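Local atomic coordinates of 16S rRNA methyltransferase (Streptomyces sp. DSM 40477, PDB entry 3MQ2), a protein that methylates N1 of adenine 1408 in 16S rRNA with S-adenosyl-L-methionine as methyl donor, conferring resistance to aminoglycosides such as kanamycin and apramycin. Residues 29-34 against 101-106; 136-141 against 210-215. One frame throughout, in Å; residues are numbered along the deposited sequence.

Contact 1 of 2, residues 29-34 against 101-106; sequences DVVLDV and ELHVLM. With SAH (S-adenosyl-L-homocysteine), chain C.
Glu101 and His103 meet Val31 on one face of a parallel strand pair, an example of polar groups built into a sheet. Val31 and Glu101 run alongside each other in the same direction, Val31 CG2 being 4.1 Å from Glu101 CB. From there the glutamate chain runs on extended, and its OE1 accepts a hydrogen bond from His103 NE2 at 2.6 Å, through the anti lone pair and close to the ring plane. Val31 CG1 sits over one face of that ring, toward its rim. Arg52 forms a salt bridge with Glu101 OE2; with His41 at ND1, the imidazole is hydrogen-bonded at both nitrogens. Between the backbones, His103 N donates to Leu32 O and Val34 N to His103 O, the latter at 2.9 Å and almost straight (177°). On the face of Leu32 and Leu102, Val34 CG2 packs 3.6 Å from Leu102 CD1. Beyond Val34 a water takes up the bonding, accepting from Leu105 N at 2.7 Å and lying near Asp33 OD1 and Val34 O; Asp33 OD2 is hydrogen-bonded to Thr36 OG1. Leu105 O accepts from the amino N of S-adenosyl-L-homocysteine (2.8 Å), consistent with the main chain here holding the methyl donor likewise.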
ATOM      1  N   ASP A  29      -4.308 -16.266  -2.831  1.00 19.48           N
ATOM      2  CA  ASP A  29      -3.415 -15.447  -2.021  1.00 17.34           C
ATOM      3  C   ASP A  29      -4.070 -14.106  -1.715  1.00 15.64           C
ATOM      4  O   ASP A  29      -5.122 -13.787  -2.261  1.00 15.96           O
ATOM      5  CB  ASP A  29      -2.098 -15.235  -2.761  1.00 19.71           C
ATOM      6  CG  ASP A  29      -0.934 -14.944  -1.827  1.00 24.09           C
ATOM      7  OD1 ASP A  29      -1.131 -14.935  -0.588  1.00 29.04           O
ATOM      8  OD2 ASP A  29       0.185 -14.739  -2.343  1.00 25.68           O
ATOM      9  N   VAL A  30      -3.439 -13.331  -0.845  1.00 13.53           N
ATOM     10  CA  VAL A  30      -3.979 -12.029  -0.465  1.00 15.83           C
ATOM     11  C   VAL A  30      -2.965 -10.933  -0.771  1.00 12.61           C
ATOM     12  O   VAL A  30      -1.774 -11.079  -0.481  1.00 13.11           O
ATOM     13  CB  VAL A  30      -4.345 -11.985   1.036  1.00 15.30           C
ATOM     14  CG1 VAL A  30      -4.768 -10.581   1.446  1.00 12.12           C
ATOM     15  CG2 VAL A  30      -5.455 -12.985   1.354  1.00 16.39           C
ATOM     16  N   VAL A  31      -3.445  -9.838  -1.361  1.00 11.11           N
ATOM     17  CA  VAL A  31      -2.641  -8.642  -1.602  1.00  8.74           C
ATOM     18  C   VAL A  31      -3.212  -7.553  -0.718  1.00 13.03           C
ATOM     19  O   VAL A  31      -4.418  -7.440  -0.629  1.00 10.86           O
ATOM     20  CB  VAL A  31      -2.776  -8.182  -3.071  1.00 12.56           C
ATOM     21  CG1 VAL A  31      -2.037  -6.872  -3.317  1.00 13.19           C
ATOM     22  CG2 VAL A  31      -2.272  -9.266  -4.024  1.00 17.69           C
ATOM     23  N   LEU A  32      -2.357  -6.775  -0.058  1.00  9.13           N
ATOM     24  CA  LEU A  32      -2.819  -5.698   0.824  1.00  9.61           C
ATOM     25  C   LEU A  32      -2.253  -4.360   0.370  1.00 12.08           C
ATOM     26  O   LEU A  32      -1.043  -4.233   0.196  1.00 11.26           O
ATOM     27  CB  LEU A  32      -2.369  -5.968   2.261  1.00  7.40           C
ATOM     28  CG  LEU A  32      -2.673  -4.871   3.283  1.00  6.00           C
ATOM     29  CD1 LEU A  32      -4.181  -4.712   3.457  1.00 10.57           C
ATOM     30  CD2 LEU A  32      -2.030  -5.195   4.620  1.00  9.25           C
ATOM     31  N   ASP A  33      -3.123  -3.366   0.185  1.00  8.60           N
ATOM     32  CA  ASP A  33      -2.681  -2.008  -0.129  1.00  7.28           C
ATOM     33  C   ASP A  33      -2.896  -1.143   1.113  1.00  8.14           C
ATOM     34  O   ASP A  33      -4.024  -0.995   1.572  1.00 10.02           O
ATOM     35  CB  ASP A  33      -3.473  -1.434  -1.313  1.00  7.44           C
ATOM     36  CG  ASP A  33      -2.874  -0.140  -1.854  1.00 12.24           C
ATOM     37  OD1 ASP A  33      -1.650   0.049  -1.717  1.00 14.35           O
ATOM     38  OD2 ASP A  33      -3.617   0.688  -2.427  1.00 11.16           O
ATOM     39  N   VAL A  34      -1.816  -0.585   1.651  1.00  7.86           N
ATOM     40  CA  VAL A  34      -1.872   0.215   2.872  1.00  7.06           C
ATOM     41  C   VAL A  34      -1.846   1.704   2.539  1.00  7.67           C
ATOM     42  O   VAL A  34      -0.926   2.179   1.880  1.00  9.96           O
ATOM     43  CB  VAL A  34      -0.688  -0.134   3.807  1.00  8.90           C
ATOM     44  CG1 VAL A  34      -0.706   0.755   5.057  1.00  9.56           C
ATOM     45  CG2 VAL A  34      -0.727  -1.625   4.169  1.00 12.59           C
ATOM     46  N   GLU A 101       1.458 -10.264  -0.576  1.00 13.44           N
ATOM     47  CA  GLU A 101       2.010  -9.139  -1.321  1.00 11.16           C
ATOM     48  C   GLU A 101       1.483  -7.867  -0.678  1.00 12.66           C
ATOM     49  O   GLU A 101       0.284  -7.752  -0.405  1.00 10.78           O
ATOM     50  CB  GLU A 101       1.587  -9.232  -2.787  1.00 12.81           C
ATOM     51  CG  GLU A 101       2.003  -8.035  -3.643  1.00 15.86           C
ATOM     52  CD  GLU A 101       1.869  -8.317  -5.127  1.00 25.69           C
ATOM     53  OE1 GLU A 101       1.856  -7.355  -5.922  1.00 25.73           O
ATOM     54  OE2 GLU A 101       1.782  -9.505  -5.501  1.00 26.77           O
ATOM     55  N   LEU A 102       2.396  -6.943  -0.393  1.00  8.49           N
ATOM     56  CA  LEU A 102       2.077  -5.715   0.318  1.00  8.40           C
ATOM     57  C   LEU A 102       2.487  -4.503  -0.520  1.00 10.11           C
ATOM     58  O   LEU A 102       3.623  -4.433  -0.994  1.00 10.21           O
ATOM     59  CB  LEU A 102       2.835  -5.693   1.639  1.00 10.94           C
ATOM     60  CG  LEU A 102       2.710  -4.418   2.461  1.00 16.36           C
ATOM     61  CD1 LEU A 102       1.319  -4.358   3.068  1.00 21.23           C
ATOM     62  CD2 LEU A 102       3.769  -4.413   3.552  1.00 21.82           C
ATOM     63  N   HIS A 103       1.558  -3.565  -0.712  1.00  6.82           N
ATOM     64  CA  HIS A 103       1.842  -2.324  -1.438  1.00  8.17           C
ATOM     65  C   HIS A 103       1.685  -1.122  -0.526  1.00 10.46           C
ATOM     66  O   HIS A 103       0.739  -1.043   0.254  1.00 10.86           O
ATOM     67  CB  HIS A 103       0.892  -2.144  -2.629  1.00 10.79           C
ATOM     68  CG  HIS A 103       1.003  -3.207  -3.671  1.00 10.57           C
ATOM     69  ND1 HIS A 103       0.190  -3.235  -4.787  1.00 14.60           N
ATOM     70  CD2 HIS A 103       1.811  -4.290  -3.769  1.00 15.43           C
ATOM     71  CE1 HIS A 103       0.501  -4.280  -5.529  1.00 17.02           C
ATOM     72  NE2 HIS A 103       1.486  -4.936  -4.935  1.00 19.05           N
ATOM     73  N   VAL A 104       2.624  -0.187  -0.626  1.00  7.56           N
ATOM     74  CA  VAL A 104       2.476   1.113   0.020  1.00  5.96           C
ATOM     75  C   VAL A 104       2.829   2.146  -1.032  1.00  9.64           C
ATOM     76  O   VAL A 104       4.009   2.315  -1.365  1.00 10.62           O
ATOM     77  CB  VAL A 104       3.430   1.290   1.212  1.00  7.51           C
ATOM     78  CG1 VAL A 104       3.221   2.690   1.858  1.00 11.61           C
ATOM     79  CG2 VAL A 104       3.205   0.190   2.250  1.00 10.59           C
ATOM     80  N   LEU A 105       1.825   2.824  -1.577  1.00  6.31           N
ATOM     81  CA  LEU A 105       2.067   3.669  -2.748  1.00  7.70           C
ATOM     82  C   LEU A 105       1.901   5.146  -2.428  1.00  9.40           C
ATOM     83  O   LEU A 105       0.866   5.565  -1.938  1.00  9.09           O
ATOM     84  CB  LEU A 105       1.136   3.280  -3.902  1.00  6.85           C
ATOM     85  CG  LEU A 105       1.096   1.808  -4.315  1.00 10.28           C
ATOM     86  CD1 LEU A 105       0.248   1.650  -5.571  1.00 12.02           C
ATOM     87  CD2 LEU A 105       2.495   1.275  -4.555  1.00 13.28           C
ATOM     88  N   MET A 106       2.932   5.931  -2.714  1.00  6.60           N
ATOM     89  CA  MET A 106       2.895   7.384  -2.497  1.00  9.51           C
ATOM     90  C   MET A 106       2.492   7.791  -1.086  1.00  8.41           C
ATOM     91  O   MET A 106       1.634   8.656  -0.923  1.00 10.38           O
ATOM     92  CB  MET A 106       1.929   8.058  -3.487  1.00 16.65           C
ATOM     93  CG  MET A 106       1.837   7.386  -4.826  1.00 21.51           C
ATOM     94  SD  MET A 106       3.417   7.537  -5.660  1.00 25.28           S
ATOM     95  CE  MET A 106       3.358   9.273  -6.094  1.00 29.52           C
TER
HETATM   96  N   SAH C 216      -1.855   5.028  -2.290  0.62  5.86           N
HETATM   97  CA  SAH C 216      -2.912   5.937  -2.699  0.62 13.22           C
HETATM   98  CB  SAH C 216      -3.026   7.119  -1.739  0.62  9.82           C
HETATM   99  CG  SAH C 216      -1.690   7.741  -1.346  0.62 13.11           C
HETATM  100  SD  SAH C 216      -1.918   9.339  -0.527  0.62 17.41           S
HETATM  101  C   SAH C 216      -2.632   6.426  -4.106  0.62 21.89           C
HETATM  102  O   SAH C 216      -3.449   7.122  -4.710  0.62 22.72           O
HETATM  103  OXT SAH C 216      -1.571   6.128  -4.655  0.62 14.06           O
HETATM  104  C5' SAH C 216      -1.385   8.545   1.012  0.62 13.49           C
HETATM  105  C4' SAH C 216      -2.553   7.906   1.755  0.62  9.21           C
HETATM  106  O4' SAH C 216      -2.067   7.287   2.927  0.62 13.42           O
HETATM  107  C3' SAH C 216      -3.603   8.921   2.212  0.62 12.13           C
HETATM  108  O3' SAH C 216      -4.874   8.490   1.791  0.62 13.20           O
HETATM  109  C2' SAH C 216      -3.582   8.899   3.724  0.62 12.97           C
HETATM  110  O2' SAH C 216      -4.892   8.973   4.258  0.62 14.44           O
HETATM  111  C1' SAH C 216      -2.950   7.550   4.000  0.62 10.71           C
HETATM  112  N9  SAH C 216      -2.203   7.476   5.262  0.62 15.81           N
HETATM  113  C8  SAH C 216      -1.225   8.309   5.740  0.62 11.25           C
HETATM  114  N7  SAH C 216      -0.816   7.825   6.946  0.62 16.73           N
HETATM  115  C5  SAH C 216      -1.525   6.698   7.216  0.62 12.80           C
HETATM  116  C6  SAH C 216      -1.524   5.810   8.282  0.62 12.30           C
HETATM  117  N6  SAH C 216      -0.703   5.985   9.314  0.62 11.46           N
HETATM  118  N1  SAH C 216      -2.381   4.734   8.253  0.62 13.59           N
HETATM  119  C2  SAH C 216      -3.234   4.534   7.189  0.62 14.33           C
HETATM  120  N3  SAH C 216      -3.244   5.419   6.134  0.62 11.22           N
HETATM  121  C4  SAH C 216      -2.393   6.472   6.160  0.62 13.81           C
HETATM  122  O   HOH W   1      -0.827   2.535  -0.944  1.00  9.49           O

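Contact 2 of 2, residues 136-141 against 210-215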
ATOM      1  N   PHE A 136       6.956  -7.157  -1.341  1.00  9.13           N
ATOM      2  CA  PHE A 136       6.503  -5.795  -1.039  1.00  9.50           C
ATOM      3  C   PHE A 136       6.938  -4.810  -2.107  1.00 10.44           C
ATOM      4  O   PHE A 136       7.956  -5.009  -2.782  1.00 10.93           O
ATOM      5  CB  PHE A 136       6.959  -5.312   0.346  1.00 10.79           C
ATOM      6  CG  PHE A 136       8.434  -4.998   0.456  1.00 11.19           C
ATOM      7  CD1 PHE A 136       8.949  -3.784   0.008  1.00 11.28           C
ATOM      8  CD2 PHE A 136       9.295  -5.907   1.058  1.00 13.79           C
ATOM      9  CE1 PHE A 136      10.309  -3.499   0.146  1.00 12.09           C
ATOM     10  CE2 PHE A 136      10.640  -5.631   1.199  1.00 11.96           C
ATOM     11  CZ  PHE A 136      11.153  -4.427   0.745  1.00 10.91           C
ATOM     12  N   LEU A 137       6.144  -3.752  -2.241  1.00 10.28           N
ATOM     13  CA  LEU A 137       6.456  -2.606  -3.072  1.00 10.14           C
ATOM     14  C   LEU A 137       6.155  -1.364  -2.254  1.00 10.38           C
ATOM     15  O   LEU A 137       5.013  -1.159  -1.822  1.00 11.15           O
ATOM     16  CB  LEU A 137       5.584  -2.610  -4.319  1.00 10.37           C
ATOM     17  CG  LEU A 137       5.498  -1.295  -5.087  1.00 14.74           C
ATOM     18  CD1 LEU A 137       6.868  -0.861  -5.600  1.00 14.83           C
ATOM     19  CD2 LEU A 137       4.523  -1.464  -6.226  1.00 15.00           C
ATOM     20  N   VAL A 138       7.177  -0.549  -2.019  1.00 10.76           N
ATOM     21  CA  VAL A 138       6.978   0.775  -1.440  1.00  9.44           C
ATOM     22  C   VAL A 138       7.346   1.773  -2.519  1.00 11.92           C
ATOM     23  O   VAL A 138       8.483   1.793  -2.989  1.00 12.13           O
ATOM     24  CB  VAL A 138       7.868   1.025  -0.208  1.00 12.43           C
ATOM     25  CG1 VAL A 138       7.711   2.467   0.262  1.00 13.40           C
ATOM     26  CG2 VAL A 138       7.523   0.057   0.928  1.00 12.47           C
ATOM     27  N   ALA A 139       6.386   2.587  -2.940  1.00  9.39           N
ATOM     28  CA  ALA A 139       6.676   3.534  -4.010  1.00  9.02           C
ATOM     29  C   ALA A 139       6.712   4.910  -3.383  1.00 12.10           C
ATOM     30  O   ALA A 139       5.672   5.471  -3.021  1.00 11.87           O
ATOM     31  CB  ALA A 139       5.634   3.455  -5.094  1.00 10.54           C
ATOM     32  N   LEU A 140       7.919   5.438  -3.211  1.00 10.02           N
ATOM     33  CA  LEU A 140       8.076   6.721  -2.538  1.00  8.42           C
ATOM     34  C   LEU A 140       7.799   7.862  -3.502  1.00 10.29           C
ATOM     35  O   LEU A 140       8.334   7.893  -4.601  1.00 12.52           O
ATOM     36  CB  LEU A 140       9.492   6.874  -1.995  1.00 10.26           C
ATOM     37  CG  LEU A 140       9.923   5.926  -0.887  1.00 11.98           C
ATOM     38  CD1 LEU A 140      11.355   6.237  -0.487  1.00 16.36           C
ATOM     39  CD2 LEU A 140       8.982   6.026   0.323  1.00  9.00           C
ATOM     40  N   ASN A 141       6.948   8.792  -3.077  1.00  7.41           N
ATOM     41  CA  ASN A 141       6.750  10.036  -3.812  1.00  9.12           C
ATOM     42  C   ASN A 141       7.886  10.969  -3.436  1.00 10.88           C
ATOM     43  O   ASN A 141       7.942  11.473  -2.310  1.00  9.96           O
ATOM     44  CB  ASN A 141       5.409  10.656  -3.416  1.00 11.53           C
ATOM     45  CG  ASN A 141       5.104  11.939  -4.176  1.00 14.10           C
ATOM     46  OD1 ASN A 141       5.968  12.511  -4.842  1.00 11.02           O
ATOM     47  ND2 ASN A 141       3.860  12.409  -4.058  1.00 19.17           N
ATOM     48  N   LEU A 210      10.365   6.698  -6.482  1.00  8.80           N
ATOM     49  CA  LEU A 210      11.408   5.699  -6.292  1.00  9.26           C
ATOM     50  C   LEU A 210      10.733   4.436  -5.764  1.00 11.86           C
ATOM     51  O   LEU A 210      10.070   4.474  -4.730  1.00 14.27           O
ATOM     52  CB  LEU A 210      12.420   6.187  -5.252  1.00 11.14           C
ATOM     53  CG  LEU A 210      13.628   5.304  -4.946  1.00 15.44           C
ATOM     54  CD1 LEU A 210      14.470   5.154  -6.206  1.00 13.73           C
ATOM     55  CD2 LEU A 210      14.450   5.899  -3.815  1.00 16.99           C
ATOM     56  N   ALA A 211      10.900   3.321  -6.476  1.00 10.17           N
ATOM     57  CA  ALA A 211      10.299   2.045  -6.078  1.00 12.12           C
ATOM     58  C   ALA A 211      11.261   1.187  -5.267  1.00 13.09           C
ATOM     59  O   ALA A 211      12.355   0.871  -5.721  1.00 12.62           O
ATOM     60  CB  ALA A 211       9.826   1.270  -7.309  1.00 11.76           C
ATOM     61  N   LEU A 212      10.827   0.808  -4.071  1.00 12.44           N
ATOM     62  CA  LEU A 212      11.575  -0.101  -3.213  1.00 10.90           C
ATOM     63  C   LEU A 212      10.853  -1.433  -3.230  1.00 11.91           C
ATOM     64  O   LEU A 212       9.685  -1.503  -2.865  1.00 13.53           O
ATOM     65  CB  LEU A 212      11.595   0.432  -1.773  1.00 13.98           C
ATOM     66  CG  LEU A 212      12.071   1.868  -1.526  1.00 21.98           C
ATOM     67  CD1 LEU A 212      11.903   2.241  -0.059  1.00 21.57           C
ATOM     68  CD2 LEU A 212      13.509   2.052  -1.949  1.00 24.69           C
ATOM     69  N   THR A 213      11.532  -2.501  -3.647  1.00 11.32           N
ATOM     70  CA  THR A 213      10.886  -3.807  -3.652  1.00 10.81           C
ATOM     71  C   THR A 213      11.736  -4.849  -2.939  1.00 14.10           C
ATOM     72  O   THR A 213      12.947  -4.693  -2.779  1.00 13.62           O
ATOM     73  CB  THR A 213      10.544  -4.303  -5.080  1.00 14.34           C
ATOM     74  OG1 THR A 213      11.732  -4.334  -5.888  1.00 14.84           O
ATOM     75  CG2 THR A 213       9.517  -3.381  -5.748  1.00 14.35           C
ATOM     76  N   GLY A 214      11.083  -5.913  -2.506  1.00 11.92           N
ATOM     77  CA  GLY A 214      11.784  -6.969  -1.811  1.00 12.73           C
ATOM     78  C   GLY A 214      10.808  -7.963  -1.224  1.00 15.53           C
ATOM     79  O   GLY A 214       9.679  -8.114  -1.707  1.00 11.39           O
ATOM     80  N   THR A 215      11.257  -8.635  -0.171  1.00 13.85           N
ATOM     81  CA  THR A 215      10.468  -9.675   0.471  1.00 13.60           C
ATOM     82  C   THR A 215      10.488  -9.473   1.976  1.00 12.54           C
ATOM     83  O   THR A 215      11.421  -8.897   2.530  1.00 15.94           O
ATOM     84  CB  THR A 215      11.006 -11.084   0.140  1.00 21.29           C
ATOM     85  OG1 THR A 215      12.351 -11.196   0.607  1.00 23.15           O
ATOM     86  CG2 THR A 215      10.982 -11.333  -1.361  1.00 19.55           C
TER
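Phe136 lies over the backbone of Gly214, and the strands that carry them, 136-141 and 210-215, run antiparallel with their axes at 164°. Backbone bonding comes first. Six hydrogen bonds join three hydrogen-bonded pairs, Phe136 with Gly214, Val138 with Leu212 and Leu140 with Leu210. The middle pair is the straightest, Val138 N to Leu212 O measuring 2.8 Å at 172°. The Phe136-Gly214 pair is more distorted: Gly214 N reaches Phe136 O at 3.3 Å, and Phe136 N approaches Gly214 O from above the carbonyl plane.

Aromatic packing belongs to that same end. With CG set between the backbone N and the carbonyl carbon (chi1 72°), the Phe136 ring folds across to the partner strand. Gly214 CA makes a CH-pi contact 3.9 Å from the Phe136 ring centroid, and Gly214 N lies above the ring centre. Having no side chain, Gly214 lets the ring settle directly on the main chain; Trp176 and Tyr171 also meet the phenylalanine.

Apolar contacts occupy both faces. Val138 CB and Leu212 CB pack at 4.1 Å on the phenylalanine's face, where Leu140 CD1 also meets Leu212 CD1, beneath helices 109-116 and 160-173. On the reverse face Leu137 CD1 reaches Thr213 CG2 at 3.7 Å and touches Ala211 CB.

A reversed strand beside parallel neighbours, in the order 3-2-1-4-5-7-6, is the signature of the Rossmann-like class I methyltransferase fold.

In the fold
Read from the N terminus, the chain first lays down strand 29-34, then passes through helix 40-48, strand 52-58, helix 65-71 and strand 83-87 before strand 99-105 returns beside the first to close contact 1. Contact 2 opens only afterwards, with strand 134-141, and closes when strand 209-216 comes back after helix 160-173 and strand 176-184. The two closures are therefore in series, neither nested nor crossed. They meet nonetheless: strands 99-105 and 134-141 are neighbours, probably bonded from Val104 N to Leu137 O and from Met106 N to Ala139 O. One sheet thus runs from contact 1, where strand 99-105 ends at the ligand, to the antiparallel C-terminal portion.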